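Local coordinates for protein argonaute (Methanocaldococcus jannaschii, PDB 5G5S) that uses short single-stranded DNA guides to bind complementary target strands and slice the target DNA, and may defend the cell against invading genetic elements, at residues A[156-161]-A[258-263]; A[264-269]-A[629-634]; A[139-144]-A[602-607]; A[13-18]-A[286-291]. All coordinates share one frame; numbering follows the deposited sequence.

Interaction 1 (A[156-161]-A[258-263])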
loop_
_atom_site.group_PDB
_atom_site.type_symbol
_atom_site.label_atom_id
_atom_site.label_comp_id
_atom_site.label_asym_id
_atom_site.label_seq_id
_atom_site.Cartn_x
_atom_site.Cartn_y
_atom_site.Cartn_z
ATOM N N ASN A 156 4.475 19.813 3.138
ATOM C CA ASN A 156 5.183 18.751 2.446
ATOM C C ASN A 156 5.599 19.185 1.053
ATOM O O ASN A 156 4.830 19.834 0.353
ATOM C CB ASN A 156 4.320 17.490 2.378
ATOM C CG ASN A 156 5.096 16.202 2.259
ATOM O OD1 ASN A 156 6.258 16.105 2.662
ATOM N ND2 ASN A 156 4.447 15.168 1.734
ATOM N N PHE A 157 6.825 18.847 0.662
ATOM C CA PHE A 157 7.344 19.179 -0.657
ATOM C C PHE A 157 7.532 17.872 -1.419
ATOM O O PHE A 157 8.261 16.983 -0.967
ATOM C CB PHE A 157 8.635 20.007 -0.539
ATOM C CG PHE A 157 9.255 20.471 -1.832
ATOM C CD1 PHE A 157 8.542 21.268 -2.720
ATOM C CD2 PHE A 157 10.575 20.157 -2.140
ATOM C CE1 PHE A 157 9.121 21.699 -3.918
ATOM C CE2 PHE A 157 11.164 20.619 -3.321
ATOM C CZ PHE A 157 10.431 21.378 -4.206
ATOM N N ARG A 158 6.806 17.723 -2.532
ATOM C CA ARG A 158 6.842 16.487 -3.311
ATOM C C ARG A 158 7.311 16.649 -4.739
ATOM O O ARG A 158 7.125 17.701 -5.348
ATOM C CB ARG A 158 5.483 15.781 -3.263
ATOM C CG ARG A 158 5.616 14.296 -3.020
ATOM C CD ARG A 158 4.894 13.883 -1.761
ATOM N NE ARG A 158 3.530 13.442 -2.043
ATOM C CZ ARG A 158 3.186 12.186 -2.315
ATOM N NH1 ARG A 158 4.109 11.232 -2.361
ATOM N NH2 ARG A 158 1.917 11.875 -2.548
ATOM N N HIS A 159 7.928 15.586 -5.268
ATOM C CA HIS A 159 8.405 15.529 -6.641
ATOM C C HIS A 159 7.627 14.474 -7.391
ATOM O O HIS A 159 7.576 13.318 -6.973
ATOM C CB HIS A 159 9.914 15.270 -6.705
ATOM C CG HIS A 159 10.724 16.330 -6.032
ATOM N ND1 HIS A 159 11.086 17.491 -6.691
ATOM C CD2 HIS A 159 11.188 16.384 -4.764
ATOM C CE1 HIS A 159 11.780 18.198 -5.817
ATOM N NE2 HIS A 159 11.861 17.578 -4.640
ATOM N N THR A 160 6.957 14.905 -8.463
ATOM C CA THR A 160 6.164 14.053 -9.344
ATOM C C THR A 160 6.865 13.933 -10.682
ATOM O O THR A 160 7.138 14.938 -11.333
ATOM C CB THR A 160 4.677 14.482 -9.384
ATOM O OG1 THR A 160 3.975 13.648 -10.301
ATOM C CG2 THR A 160 4.474 15.954 -9.756
ATOM N N ALA A 161 7.235 12.708 -11.047
ATOM C CA ALA A 161 7.916 12.428 -12.303
ATOM C C ALA A 161 6.990 11.726 -13.285
ATOM O O ALA A 161 6.155 10.901 -12.892
ATOM C CB ALA A 161 9.162 11.593 -12.066
ATOM N N VAL A 258 2.927 8.125 -14.296
ATOM C CA VAL A 258 3.205 9.210 -13.348
ATOM C C VAL A 258 3.455 8.590 -11.975
ATOM O O VAL A 258 2.718 7.707 -11.546
ATOM C CB VAL A 258 2.116 10.326 -13.341
ATOM C CG1 VAL A 258 2.326 11.312 -12.192
ATOM C CG2 VAL A 258 2.111 11.089 -14.652
ATOM N N PHE A 259 4.521 9.015 -11.315
ATOM C CA PHE A 259 4.870 8.496 -9.996
ATOM C C PHE A 259 5.566 9.552 -9.151
ATOM O O PHE A 259 6.039 10.563 -9.679
ATOM C CB PHE A 259 5.759 7.232 -10.122
ATOM C CG PHE A 259 7.018 7.440 -10.935
ATOM C CD1 PHE A 259 8.196 7.861 -10.327
ATOM C CD2 PHE A 259 7.023 7.225 -12.309
ATOM C CE1 PHE A 259 9.350 8.075 -11.079
ATOM C CE2 PHE A 259 8.177 7.453 -13.062
ATOM C CZ PHE A 259 9.333 7.872 -12.440
ATOM N N TYR A 260 5.679 9.278 -7.841
ATOM C CA TYR A 260 6.386 10.137 -6.900
ATOM C C TYR A 260 7.775 9.575 -6.708
ATOM O O TYR A 260 7.937 8.351 -6.645
ATOM C CB TYR A 260 5.630 10.249 -5.567
ATOM C CG TYR A 260 4.212 10.743 -5.741
ATOM C CD1 TYR A 260 3.948 12.084 -5.995
ATOM C CD2 TYR A 260 3.138 9.862 -5.701
ATOM C CE1 TYR A 260 2.647 12.537 -6.212
ATOM C CE2 TYR A 260 1.830 10.304 -5.899
ATOM C CZ TYR A 260 1.589 11.644 -6.156
ATOM O OH TYR A 260 0.301 12.086 -6.353
ATOM N N MET A 261 8.782 10.470 -6.644
ATOM C CA MET A 261 10.196 10.132 -6.437
ATOM C C MET A 261 10.419 9.453 -5.087
ATOM O O MET A 261 11.323 8.628 -4.969
ATOM C CB MET A 261 11.098 11.377 -6.568
ATOM C CG MET A 261 11.094 12.013 -7.961
ATOM S SD MET A 261 11.579 10.939 -9.341
ATOM C CE MET A 261 13.332 10.768 -9.037
ATOM N N ASP A 262 9.583 9.795 -4.079
ATOM C CA ASP A 262 9.604 9.249 -2.715
ATOM C C ASP A 262 8.810 7.935 -2.586
ATOM O O ASP A 262 8.862 7.286 -1.536
ATOM C CB ASP A 262 9.136 10.300 -1.688
ATOM C CG ASP A 262 7.819 10.989 -2.013
ATOM O OD1 ASP A 262 7.681 11.516 -3.147
ATOM O OD2 ASP A 262 6.964 11.087 -1.107
ATOM N N GLU A 263 8.097 7.538 -3.662
ATOM C CA GLU A 263 7.330 6.289 -3.738
ATOM C C GLU A 263 8.165 5.190 -4.414
ATOM O O GLU A 263 7.760 4.026 -4.418
ATOM C CB GLU A 263 6.001 6.500 -4.485
#

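Interaction 2 (A[264-269]-A[629-634])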
loop_
_atom_site.group_PDB
_atom_site.type_symbol
_atom_site.label_atom_id
_atom_site.label_comp_id
_atom_site.label_asym_id
_atom_site.label_seq_id
_atom_site.Cartn_x
_atom_site.Cartn_y
_atom_site.Cartn_z
ATOM N N LEU A 264 9.336 5.564 -4.971
ATOM C CA LEU A 264 10.264 4.652 -5.641
ATOM C C LEU A 264 10.995 3.779 -4.638
ATOM O O LEU A 264 11.243 4.204 -3.505
ATOM C CB LEU A 264 11.289 5.430 -6.484
ATOM C CG LEU A 264 10.800 6.027 -7.804
ATOM C CD1 LEU A 264 11.750 7.104 -8.292
ATOM C CD2 LEU A 264 10.629 4.953 -8.871
ATOM N N ASP A 265 11.375 2.586 -5.076
ATOM C CA ASP A 265 12.095 1.654 -4.226
ATOM C C ASP A 265 13.531 2.118 -4.017
ATOM O O ASP A 265 14.077 2.884 -4.805
ATOM C CB ASP A 265 12.070 0.250 -4.825
ATOM N N SER A 266 14.149 1.609 -2.963
ATOM C CA SER A 266 15.511 1.978 -2.615
ATOM C C SER A 266 16.522 1.612 -3.700
ATOM O O SER A 266 17.460 2.360 -3.955
ATOM C CB SER A 266 15.898 1.342 -1.279
ATOM O OG SER A 266 14.950 1.661 -0.276
ATOM N N TYR A 267 16.329 0.462 -4.336
ATOM C CA TYR A 267 17.241 0.007 -5.376
ATOM C C TYR A 267 17.286 0.978 -6.545
ATOM O O TYR A 267 18.354 1.253 -7.083
ATOM C CB TYR A 267 16.824 -1.376 -5.875
ATOM N N ILE A 268 16.126 1.490 -6.938
ATOM C CA ILE A 268 16.036 2.445 -8.036
ATOM C C ILE A 268 16.767 3.736 -7.700
ATOM O O ILE A 268 17.459 4.316 -8.529
ATOM C CB ILE A 268 14.572 2.806 -8.337
ATOM C CG1 ILE A 268 13.711 1.547 -8.426
ATOM C CG2 ILE A 268 14.481 3.621 -9.616
ATOM C CD1 ILE A 268 13.969 0.720 -9.663
ATOM N N LEU A 269 16.608 4.158 -6.455
ATOM C CA LEU A 269 17.187 5.389 -5.932
ATOM C C LEU A 269 18.711 5.437 -5.924
ATOM O O LEU A 269 19.301 6.503 -6.068
ATOM C CB LEU A 269 16.634 5.674 -4.538
ATOM C CG LEU A 269 15.137 5.966 -4.523
ATOM C CD1 LEU A 269 14.596 6.006 -3.106
ATOM C CD2 LEU A 269 14.867 7.271 -5.248
ATOM N N THR A 629 15.515 2.591 7.005
ATOM C CA THR A 629 15.590 2.782 5.565
ATOM C C THR A 629 16.968 3.290 5.157
ATOM O O THR A 629 17.581 4.072 5.878
ATOM C CB THR A 629 14.517 3.785 5.111
ATOM O OG1 THR A 629 13.262 3.410 5.681
ATOM C CG2 THR A 629 14.374 3.804 3.606
ATOM N N PRO A 630 17.448 2.851 3.998
ATOM C CA PRO A 630 18.754 3.276 3.488
ATOM C C PRO A 630 18.766 4.772 3.243
ATOM O O PRO A 630 19.735 5.451 3.562
ATOM C CB PRO A 630 18.863 2.549 2.146
ATOM C CG PRO A 630 17.829 1.479 2.179
ATOM C CD PRO A 630 16.727 2.017 3.028
ATOM N N PHE A 631 17.672 5.272 2.686
ATOM C CA PHE A 631 17.510 6.683 2.389
ATOM C C PHE A 631 16.381 7.257 3.232
ATOM O O PHE A 631 16.033 6.710 4.274
ATOM C CB PHE A 631 17.224 6.885 0.904
ATOM C CG PHE A 631 18.155 6.128 0.003
ATOM C CD1 PHE A 631 19.489 6.474 -0.083
ATOM C CD2 PHE A 631 17.695 5.065 -0.752
ATOM C CE1 PHE A 631 20.347 5.775 -0.905
ATOM C CE2 PHE A 631 18.548 4.364 -1.578
ATOM C CZ PHE A 631 19.876 4.718 -1.654
ATOM N N GLY A 632 15.831 8.381 2.796
ATOM C CA GLY A 632 14.742 9.013 3.512
ATOM C C GLY A 632 13.505 8.139 3.537
ATOM O O GLY A 632 13.218 7.435 2.581
ATOM N N SER A 633 12.778 8.178 4.646
ATOM C CA SER A 633 11.570 7.382 4.798
ATOM C C SER A 633 10.388 8.234 5.232
ATOM O O SER A 633 10.541 9.209 5.951
ATOM C CB SER A 633 11.799 6.275 5.814
ATOM O OG SER A 633 12.178 6.823 7.056
ATOM N N ASN A 634 9.202 7.860 4.776
ATOM C CA ASN A 634 7.995 8.587 5.121
ATOM C C ASN A 634 7.236 7.876 6.219
ATOM O O ASN A 634 7.134 6.656 6.215
ATOM C CB ASN A 634 7.088 8.692 3.903
ATOM C CG ASN A 634 7.654 9.582 2.829
ATOM O OD1 ASN A 634 8.656 10.253 3.035
ATOM N ND2 ASN A 634 7.010 9.597 1.677
#

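Interaction 3 (A[139-144]-A[602-607])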
loop_
_atom_site.group_PDB
_atom_site.type_symbol
_atom_site.label_atom_id
_atom_site.label_comp_id
_atom_site.label_asym_id
_atom_site.label_seq_id
_atom_site.Cartn_x
_atom_site.Cartn_y
_atom_site.Cartn_z
ATOM N N TYR A 139 5.914 20.250 -6.244
ATOM C CA TYR A 139 4.737 20.843 -5.627
ATOM C C TYR A 139 4.723 20.726 -4.112
ATOM O O TYR A 139 5.369 19.852 -3.539
ATOM C CB TYR A 139 3.434 20.291 -6.241
ATOM C CG TYR A 139 3.064 18.889 -5.813
ATOM C CD1 TYR A 139 2.256 18.670 -4.699
ATOM C CD2 TYR A 139 3.457 17.782 -6.562
ATOM C CE1 TYR A 139 1.885 17.383 -4.314
ATOM C CE2 TYR A 139 3.078 16.489 -6.196
ATOM C CZ TYR A 139 2.293 16.297 -5.068
ATOM O OH TYR A 139 1.918 15.039 -4.673
ATOM N N CYS A 140 3.953 21.608 -3.472
ATOM C CA CYS A 140 3.729 21.620 -2.039
ATOM C C CYS A 140 2.349 21.083 -1.768
ATOM O O CYS A 140 1.416 21.351 -2.525
ATOM C CB CYS A 140 3.876 23.028 -1.468
ATOM S SG CYS A 140 5.574 23.638 -1.419
ATOM N N GLU A 141 2.218 20.321 -0.692
ATOM C CA GLU A 141 0.932 19.865 -0.191
ATOM C C GLU A 141 0.828 20.337 1.247
ATOM O O GLU A 141 1.832 20.362 1.972
ATOM C CB GLU A 141 0.641 18.369 -0.370
ATOM C CG GLU A 141 1.837 17.440 -0.444
ATOM C CD GLU A 141 1.464 15.975 -0.353
ATOM O OE1 GLU A 141 0.590 15.530 -1.132
ATOM O OE2 GLU A 141 2.045 15.272 0.504
ATOM N N TYR A 142 -0.355 20.809 1.626
ATOM C CA TYR A 142 -0.569 21.360 2.951
ATOM C C TYR A 142 -1.869 20.903 3.592
ATOM O O TYR A 142 -2.839 20.572 2.909
ATOM C CB TYR A 142 -0.450 22.898 2.925
ATOM C CG TYR A 142 -1.613 23.560 2.221
ATOM C CD1 TYR A 142 -1.702 23.565 0.830
ATOM C CD2 TYR A 142 -2.646 24.148 2.943
ATOM C CE1 TYR A 142 -2.819 24.084 0.181
ATOM C CE2 TYR A 142 -3.762 24.682 2.305
ATOM C CZ TYR A 142 -3.835 24.666 0.921
ATOM O OH TYR A 142 -4.916 25.229 0.292
ATOM N N GLU A 143 -1.872 20.916 4.923
ATOM C CA GLU A 143 -2.985 20.561 5.791
ATOM C C GLU A 143 -2.812 21.328 7.088
ATOM O O GLU A 143 -1.695 21.735 7.411
ATOM C CB GLU A 143 -2.881 19.066 6.113
ATOM C CG GLU A 143 -4.207 18.344 6.222
ATOM C CD GLU A 143 -4.029 16.845 6.375
ATOM O OE1 GLU A 143 -3.268 16.426 7.278
ATOM O OE2 GLU A 143 -4.624 16.090 5.572
ATOM N N VAL A 144 -3.900 21.533 7.839
ATOM C CA VAL A 144 -3.806 22.166 9.153
ATOM C C VAL A 144 -4.209 21.201 10.260
ATOM O O VAL A 144 -5.103 20.377 10.068
ATOM C CB VAL A 144 -4.220 23.665 9.328
ATOM C CG1 VAL A 144 -4.698 24.291 8.034
ATOM C CG2 VAL A 144 -5.209 23.896 10.468
ATOM N N ASN A 602 0.082 6.991 2.521
ATOM C CA ASN A 602 0.199 8.228 1.761
ATOM C C ASN A 602 -0.395 9.311 2.619
ATOM O O ASN A 602 -1.589 9.299 2.879
ATOM C CB ASN A 602 -0.531 8.104 0.397
ATOM C CG ASN A 602 -0.053 6.945 -0.460
ATOM O OD1 ASN A 602 1.154 6.724 -0.655
ATOM N ND2 ASN A 602 -0.996 6.178 -0.999
ATOM N N ASN A 603 0.468 10.182 3.152
ATOM C CA ASN A 603 0.107 11.274 4.041
ATOM C C ASN A 603 1.124 12.414 3.918
ATOM O O ASN A 603 2.126 12.279 3.224
ATOM C CB ASN A 603 -0.072 10.765 5.490
ATOM C CG ASN A 603 1.203 10.272 6.136
ATOM O OD1 ASN A 603 1.925 11.036 6.766
ATOM N ND2 ASN A 603 1.508 8.991 5.988
ATOM N N LYS A 604 0.826 13.547 4.530
ATOM C CA LYS A 604 1.603 14.783 4.478
ATOM C C LYS A 604 2.687 14.938 5.555
ATOM O O LYS A 604 3.493 15.865 5.452
ATOM C CB LYS A 604 0.645 15.991 4.485
ATOM C CG LYS A 604 -0.388 15.922 3.360
ATOM C CD LYS A 604 -1.261 17.144 3.385
ATOM C CE LYS A 604 -2.138 17.292 2.157
ATOM N NZ LYS A 604 -3.280 16.353 2.181
ATOM N N TYR A 605 2.714 14.051 6.578
ATOM C CA TYR A 605 3.692 14.125 7.677
ATOM C C TYR A 605 5.079 13.705 7.280
ATOM O O TYR A 605 5.239 12.796 6.473
ATOM C CB TYR A 605 3.268 13.303 8.908
ATOM C CG TYR A 605 2.066 13.830 9.662
ATOM C CD1 TYR A 605 2.182 14.908 10.534
ATOM C CD2 TYR A 605 0.839 13.178 9.595
ATOM C CE1 TYR A 605 1.092 15.355 11.282
ATOM C CE2 TYR A 605 -0.259 13.624 10.321
ATOM C CZ TYR A 605 -0.129 14.715 11.165
ATOM O OH TYR A 605 -1.215 15.155 11.874
ATOM N N LYS A 606 6.088 14.343 7.898
ATOM C CA LYS A 606 7.509 14.048 7.737
ATOM C C LYS A 606 8.167 14.212 9.082
ATOM O O LYS A 606 7.928 15.214 9.753
ATOM C CB LYS A 606 8.200 15.009 6.733
ATOM C CG LYS A 606 7.835 14.837 5.268
ATOM C CD LYS A 606 8.235 13.470 4.687
ATOM C CE LYS A 606 7.477 13.132 3.416
ATOM N NZ LYS A 606 5.999 13.046 3.616
ATOM N N VAL A 607 9.008 13.245 9.469
ATOM C CA VAL A 607 9.786 13.289 10.713
ATOM C C VAL A 607 11.235 13.532 10.300
ATOM O O VAL A 607 11.802 12.749 9.536
ATOM C CB VAL A 607 9.626 12.030 11.610
ATOM C CG1 VAL A 607 10.174 12.294 13.011
ATOM C CG2 VAL A 607 8.168 11.588 11.688
#

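Interaction 4 (A[13-18]-A[286-291]). With MG (magnesium ion), chain B.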
loop_
_atom_site.group_PDB
_atom_site.type_symbol
_atom_site.label_atom_id
_atom_site.label_comp_id
_atom_site.label_asym_id
_atom_site.label_seq_id
_atom_site.Cartn_x
_atom_site.Cartn_y
_atom_site.Cartn_z
ATOM N N ASN A 13 7.350 18.208 10.224
ATOM C CA ASN A 13 7.010 19.279 9.282
ATOM C C ASN A 13 5.698 20.049 9.631
ATOM O O ASN A 13 4.872 20.318 8.750
ATOM C CB ASN A 13 6.980 18.718 7.840
ATOM C CG ASN A 13 5.893 17.691 7.572
ATOM O OD1 ASN A 13 5.428 16.972 8.457
ATOM N ND2 ASN A 13 5.435 17.643 6.346
ATOM N N ALA A 14 5.530 20.416 10.913
ATOM C CA ALA A 14 4.378 21.188 11.403
ATOM C C ALA A 14 4.882 22.554 11.861
ATOM O O ALA A 14 5.814 22.622 12.669
ATOM C CB ALA A 14 3.699 20.462 12.558
ATOM N N TYR A 15 4.316 23.636 11.306
ATOM C CA TYR A 15 4.737 25.003 11.637
ATOM C C TYR A 15 3.536 25.794 12.133
ATOM O O TYR A 15 2.483 25.783 11.482
ATOM C CB TYR A 15 5.393 25.698 10.426
ATOM C CG TYR A 15 6.520 24.898 9.813
ATOM C CD1 TYR A 15 6.262 23.849 8.929
ATOM C CD2 TYR A 15 7.847 25.162 10.141
ATOM C CE1 TYR A 15 7.293 23.068 8.413
ATOM C CE2 TYR A 15 8.888 24.398 9.613
ATOM C CZ TYR A 15 8.603 23.343 8.762
ATOM O OH TYR A 15 9.616 22.572 8.267
ATOM N N LYS A 16 3.698 26.473 13.289
ATOM C CA LYS A 16 2.651 27.251 13.937
ATOM C C LYS A 16 2.138 28.385 13.076
ATOM O O LYS A 16 2.919 29.244 12.662
ATOM C CB LYS A 16 3.099 27.770 15.324
ATOM N N ILE A 17 0.818 28.374 12.797
ATOM C CA ILE A 17 0.136 29.421 12.030
ATOM C C ILE A 17 0.031 30.649 12.940
ATOM O O ILE A 17 -0.390 30.530 14.092
ATOM C CB ILE A 17 -1.263 28.961 11.512
ATOM C CG1 ILE A 17 -1.153 27.713 10.589
ATOM C CG2 ILE A 17 -2.018 30.110 10.802
ATOM C CD1 ILE A 17 -2.396 26.844 10.590
ATOM N N LYS A 18 0.422 31.816 12.411
ATOM C CA LYS A 18 0.391 33.103 13.108
ATOM C C LYS A 18 -1.041 33.536 13.347
ATOM O O LYS A 18 -1.921 33.258 12.524
ATOM C CB LYS A 18 1.182 34.168 12.336
ATOM C CG LYS A 18 2.670 33.863 12.300
ATOM C CD LYS A 18 3.438 34.810 11.410
ATOM C CE LYS A 18 4.920 34.531 11.477
ATOM N NZ LYS A 18 5.675 35.401 10.550
ATOM N N ILE A 286 15.011 21.676 3.567
ATOM C CA ILE A 286 14.301 22.166 2.381
ATOM C C ILE A 286 12.916 22.690 2.812
ATOM O O ILE A 286 12.537 23.788 2.393
ATOM C CB ILE A 286 14.187 21.058 1.279
ATOM C CG1 ILE A 286 15.573 20.559 0.766
ATOM C CG2 ILE A 286 13.223 21.439 0.134
ATOM C CD1 ILE A 286 16.432 21.533 -0.105
ATOM N N ILE A 287 12.171 21.909 3.650
ATOM C CA ILE A 287 10.838 22.301 4.150
ATOM C C ILE A 287 10.941 23.621 4.923
ATOM O O ILE A 287 10.176 24.543 4.648
ATOM C CB ILE A 287 10.077 21.193 4.948
ATOM C CG1 ILE A 287 10.055 19.800 4.233
ATOM C CG2 ILE A 287 8.663 21.651 5.340
ATOM C CD1 ILE A 287 9.352 19.668 2.940
ATOM N N ASN A 288 11.936 23.721 5.826
ATOM C CA ASN A 288 12.251 24.916 6.632
ATOM C C ASN A 288 12.481 26.155 5.751
ATOM O O ASN A 288 12.037 27.241 6.117
ATOM C CB ASN A 288 13.466 24.657 7.543
ATOM C CG ASN A 288 13.197 23.727 8.715
ATOM O OD1 ASN A 288 12.055 23.449 9.089
ATOM N ND2 ASN A 288 14.248 23.246 9.349
ATOM N N GLU A 289 13.105 25.970 4.557
ATOM C CA GLU A 289 13.329 27.048 3.584
ATOM C C GLU A 289 12.031 27.598 2.982
ATOM O O GLU A 289 11.944 28.803 2.742
ATOM C CB GLU A 289 14.325 26.635 2.485
ATOM C CG GLU A 289 15.777 26.835 2.883
ATOM C CD GLU A 289 16.112 28.192 3.480
ATOM O OE1 GLU A 289 15.849 29.225 2.821
ATOM O OE2 GLU A 289 16.596 28.217 4.633
ATOM N N ILE A 290 11.025 26.730 2.764
ATOM C CA ILE A 290 9.706 27.118 2.250
ATOM C C ILE A 290 8.933 27.809 3.380
ATOM O O ILE A 290 8.229 28.789 3.124
ATOM C CB ILE A 290 8.932 25.911 1.643
ATOM C CG1 ILE A 290 9.661 25.345 0.407
ATOM C CG2 ILE A 290 7.482 26.285 1.285
ATOM C CD1 ILE A 290 9.295 23.886 0.058
ATOM N N ALA A 291 9.087 27.299 4.627
ATOM C CA ALA A 291 8.474 27.838 5.844
ATOM C C ALA A 291 8.938 29.259 6.110
ATOM O O ALA A 291 8.130 30.087 6.527
ATOM C CB ALA A 291 8.822 26.966 7.034
HETATM MG MG MG B . 7.445 31.652 8.121
#

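Interaction 1 (A[156-161]-A[258-263])
Thr160 and Ala161 pair with Tyr260 and Phe259 at the end of an antiparallel strand pair, and here the packing is tight. Thr160 faces Tyr260 as a non-hydrogen-bonded pair, whereas Ala161 and Phe259 form a hydrogen-bonded one: Ala161 N gives to Phe259 O at 2.8 Å, and Phe259 N returns the bond to Ala161 O at 3.0 Å. A third bond, from Met261 N to His159 O, continues the register as the chain leaves the strand. On the face carrying Ala161 and Phe259, Ala161 CB does double duty, resting off-centre over the Phe259 ring and touching Met261 SD at 3.7 Å. With CG set between its backbone N and carbonyl carbon (chi1 56°), the Phe259 ring folds back against Ala161.

The Arg158 side is partly exposed and polar, held instead by a stack and a salt bridge. Its bent chain lays the guanidinium flat on the Tyr260 ring, Arg158 CZ 3.8 Å from the Tyr260 centroid, in a cation-pi stack with planes 20° apart. Arg158 NH1 also reaches Asp262 OD2 at 3.1 Å, on the syn side but 30° out of the carboxylate plane. Asn634 shares that oxygen.

His159 contacts guide DNA, consistent with the pairing lying beside the guide's path. Strand 255-260 pairs antiparallel with strand 150-163 in the seven-stranded sheet, then runs out into a type I turn, Tyr260 to Glu263.

Interaction 2 (A[264-269]-A[629-634])
Phe631 and Ser266 make the closest approach between the first turn of helix 266-271 and the loop 629-634. The polar part of the contact is slight, and no hydrogen bond crosses it. Ser266 O lies near the plane of the Phe631 ring, at its edge, 3.3 Å from CE2, so the carbonyl meets the rim of the aromatic group instead of its face.

The apolar part is made by the same ring. Leu269 CB, one turn further along the helix, comes within 3.8 Å of Phe631 CE2, and Leu269 CD1 adds a looser touch on Phe631 CD2 at 4.0 Å. The two side chains run past each other in opposite directions. With CG anti to its carbonyl carbon (chi1 -48°), Phe631 carries its ring toward the helix, where Leu269 packs on its CD2 and CE2.

Van der Waals contact with proline completes the set: Ser266 OG stands 3.8 Å from Pro630 CD and equally far from Pro630 CG. Pro630 CB also lies over one face of the neighbouring Phe631 ring, offset toward its rim.

The loop belongs to the region that binds the 5'-phosphorylated end of the guide. It runs between strands 621-625 and 636-645 of the PIWI sequence region, and its Phe631 also touches Arg277. Beyond the ring, Ser633 N bonds to Asn280 at the start of helix 280-293, giving the loop a second tie to the chain that follows helix 266-271.

Interaction 3 (A[139-144]-A[602-607])
Lys604 reaches from its loop across strand 134-147, touching Glu141, Tyr142 and Glu143. Its side chain starts with CG anti to the carbonyl carbon (chi1 -55°), which sends the chain from CB toward the strand. Lys604 CG is the first side-chain atom to arrive, 3.8 Å from Glu141 OE2. That carboxylate oxygen has its hydrogen bond with Asn156 ND2, on the adjoining strand. It meets the lysine through a methylene and not as a charge pair, for the nearest charged atoms, Glu141 OE1 and Lys604 NZ, are 5.2 Å apart.

Still extended, the chain brings Lys604 CD to 3.7 Å from Glu143 CB. Lys604 CE then settles 3.4 Å from Tyr142 O, a carbonyl that accepts a hydrogen bond from Arg105, and also brushes Glu141 CB. The chain bends at its last torsion (chi4 75°), turning NZ toward Glu143. Here the ion pair is long, with Lys604 NZ 3.7 Å from Glu143 OE2, and the two side chains cross at about a right angle. The pair probably contributes a weak attraction, while the methylenes supply most of the close touching.

An Asx turn shapes the loop beside the lysine: Asn603 OD1 accepts from Tyr605 N at 3.1 Å, and Asn603 ND2 is tied to Pro635 O.

The loop runs from strand 593-600 to strand 614-618 of the PIWI sheet. Lys604 also touches Ile154 of strand 150-163, next to strand 134-147, while Tyr142, pointing the other way, packs among helices 97-111 and 114-122.

Interaction 4 (A[13-18]-A[286-291])
Tyr15 meets helix 280-293 with a methyl over its face and an amide oxygen at its edge, the helix continuing into a magnesium site. This is a strand packed beside a helix: the axis of strand 14-16 runs 10.4 Å from that of segment 286-291 at only 26°, and the tyrosine bridges the gap. The strand belongs to the antiparallel sheet that also contains strand 150-163.

The ring lies against residues Ile287, Asn288 and Ala291, on one side of the helix. Ala291 CB sits over its face, 3.8 Å from the Tyr15 ring centroid, as a CH-pi contact. Ile287 CG2, placed one turn earlier, comes within 3.2 Å of Tyr15 OH and 3.7 Å of Tyr15 CE1. That methyl branch is anti to the backbone N of Ile287, a setting that turns it toward the strand; Ile287 CG2 also reaches Asn13 CB more loosely, at 4.2 Å. Asn13 itself bonds through ND2 to Leu155 O and Lys604 O, and through OD1 to Lys606 N, joining this part of the chain to the PIWI loop 602-607.

The same alanine that covers the ring uses its backbone for the metal. Ala291 O binds the magnesium ion at 2.3 Å, together with Leu294 O, Ile297 O and Asn299 OD1, so packing and metal binding meet in one residue.

The phenol is fixed at its tip: Tyr15 OH donates to Asn288 OD1 at 2.7 Å, with the ring and amide planes 89° apart and the hydroxyl oxygen tilted 27° from the carbonyl plane.

Overall arrangement
From the N terminus, residues 13-18 open the loop that interaction 4 closes at helix 280-293. Inside it, strand 134-147 begins interaction 3, whose partner lies far on at 602-607, so interactions 3 and 4 cross. Interaction 1 (156-161 with 258-263) is nested within both loops and closes before interaction 2 starts at 264-269; that contact, completed at 629-634, crosses interactions 3 and 4. Strands 14-16, 134-147, 150-163 and 255-260 share one antiparallel sheet, which interactions 1, 3 and 4 all reach. Interactions 2 and 3 tie the sheet and the helix after it to two PIWI loops, themselves in contact through Lys606 and Asn634.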